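Carboxyl esterase NP (Bacillus subtilis, PDB 4CCW) catalyses the hydrolysis of carboxylic esters to an alcohol and a carboxylate, as a carboxylesterase of the alpha/beta hydrolase fold. Local coordinates at residues Leu240-Val245 with Ile268-His273. Sequence-based numbering, arbitrary orientation.
Sequences LGEHEV and IKNAGH
Glu244 meets His273 where two parallel strands of the alpha/beta hydrolase sheet, 236-241 and 263-268, run out into their C-terminal loops. His273 is the probable proton acceptor of the active site; its other neighbours include Ser129, in what looks like the nucleophile elbow, and the bound (2-hydroxyethoxy)acetic acid. Leu240 O takes Ile268 N at 2.7 Å and Ile268 O takes Glu242 N at 3.0 Å, the parallel pairing of the two strands. A type I turn from Gly241 to Glu244 then tucks tightly against Ala271 and Gly272: His243 N reaches Ala271 O at 2.8 Å, and Gly241 CA makes a CA-H...O contact of 3.5 Å with Gly272 O. A water joins His243 O to His273 N.

The Glu242 side is looser and nearer solvent. Glu242's extended chain crosses Lys269 at about a right angle; Glu242 OE2 points at Asn270 N, modelled so close (2.4 Å) that the exact length is doubtful, while Glu242 CG sits over one face of the His243 ring.

At the buried end, Glu244 CG stands anti to the backbone N (chi1 178°) and the chain then bends. Val245 N and Ile246 N grip OE2, steadying the carboxylate, whose OE1 offers its syn lone pair to His273 ND1, 2.8 Å away in the ring plane.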
# COMPACT_ATOMS: atom_id res chain seq x y z
N LEU A 240 12.37 1.00 5.93
CA LEU A 240 12.31 -0.44 6.16
C LEU A 240 12.35 -0.65 7.67
O LEU A 240 12.84 0.20 8.40
CB LEU A 240 13.50 -1.14 5.50
CG LEU A 240 13.59 -1.02 3.97
CD1 LEU A 240 15.04 -0.99 3.50
CD2 LEU A 240 12.79 -2.17 3.34
N GLY A 241 11.82 -1.78 8.13
CA GLY A 241 11.79 -2.08 9.57
C GLY A 241 12.83 -3.12 9.97
O GLY A 241 13.02 -4.11 9.27
N GLU A 242 13.50 -2.91 11.11
CA GLU A 242 14.54 -3.85 11.56
C GLU A 242 14.01 -5.28 11.70
O GLU A 242 14.75 -6.24 11.46
CB GLU A 242 15.23 -3.39 12.87
CG GLU A 242 14.35 -3.42 14.11
CD GLU A 242 15.12 -3.21 15.42
OE1 GLU A 242 16.20 -3.80 15.64
OE2 GLU A 242 14.63 -2.45 16.27
N HIS A 243 12.74 -5.41 12.07
CA HIS A 243 12.12 -6.71 12.28
C HIS A 243 11.42 -7.25 11.06
O HIS A 243 10.64 -8.21 11.15
CB HIS A 243 11.24 -6.67 13.53
CG HIS A 243 12.02 -6.38 14.80
ND1 HIS A 243 11.67 -5.41 15.68
CD2 HIS A 243 13.20 -6.95 15.28
CE1 HIS A 243 12.57 -5.39 16.69
NE2 HIS A 243 13.50 -6.33 16.45
N GLU A 244 11.70 -6.66 9.89
CA GLU A 244 11.13 -7.14 8.61
C GLU A 244 11.32 -8.64 8.41
O GLU A 244 12.37 -9.18 8.73
CB GLU A 244 11.72 -6.35 7.42
CG GLU A 244 11.22 -6.82 6.06
CD GLU A 244 9.73 -6.63 5.89
OE1 GLU A 244 9.30 -5.54 5.45
OE2 GLU A 244 8.98 -7.59 6.22
N VAL A 245 10.30 -9.30 7.86
CA VAL A 245 10.33 -10.75 7.65
C VAL A 245 10.19 -11.15 6.18
O VAL A 245 10.46 -12.31 5.83
CB VAL A 245 9.21 -11.47 8.43
CG1 VAL A 245 9.45 -11.39 9.95
CG2 VAL A 245 7.84 -10.92 8.03
N ILE A 268 14.45 1.26 10.32
CA ILE A 268 13.88 1.85 11.52
C ILE A 268 13.89 0.87 12.70
O ILE A 268 13.64 -0.31 12.52
CB ILE A 268 12.45 2.34 11.25
CG1 ILE A 268 12.50 3.57 10.35
CG2 ILE A 268 11.69 2.64 12.54
CD1 ILE A 268 11.18 3.89 9.69
N LYS A 269 14.15 1.40 13.89
CA LYS A 269 14.19 0.57 15.09
C LYS A 269 12.79 0.18 15.56
O LYS A 269 11.83 0.92 15.35
CB LYS A 269 14.96 1.28 16.22
CG LYS A 269 16.44 1.49 15.94
CD LYS A 269 17.10 0.27 15.32
CE LYS A 269 18.62 0.32 15.43
NZ LYS A 269 19.27 1.35 14.57
N ASN A 270 12.69 -1.00 16.17
CA ASN A 270 11.48 -1.41 16.88
C ASN A 270 10.25 -1.43 15.97
O ASN A 270 9.14 -1.10 16.40
CB ASN A 270 11.23 -0.50 18.10
CG ASN A 270 12.38 -0.50 19.09
OD1 ASN A 270 12.84 0.56 19.54
ND2 ASN A 270 12.83 -1.70 19.46
N ALA A 271 10.46 -1.81 14.71
CA ALA A 271 9.38 -1.94 13.75
C ALA A 271 9.74 -3.01 12.74
O ALA A 271 10.91 -3.29 12.51
CB ALA A 271 9.12 -0.61 13.05
N GLY A 272 8.73 -3.60 12.15
CA GLY A 272 8.94 -4.61 11.13
C GLY A 272 8.27 -4.15 9.86
O GLY A 272 8.38 -3.00 9.46
N HIS A 273 7.57 -5.09 9.23
CA HIS A 273 6.91 -4.83 7.95
C HIS A 273 5.89 -3.72 8.01
O HIS A 273 5.90 -2.82 7.17
CB HIS A 273 6.27 -6.13 7.46
CG HIS A 273 5.79 -6.07 6.04
ND1 HIS A 273 6.60 -5.80 4.99
CD2 HIS A 273 4.51 -6.25 5.50
CE1 HIS A 273 5.88 -5.81 3.85
NE2 HIS A 273 4.61 -6.09 4.17
O HOH W 1 7.89 -7.84 10.02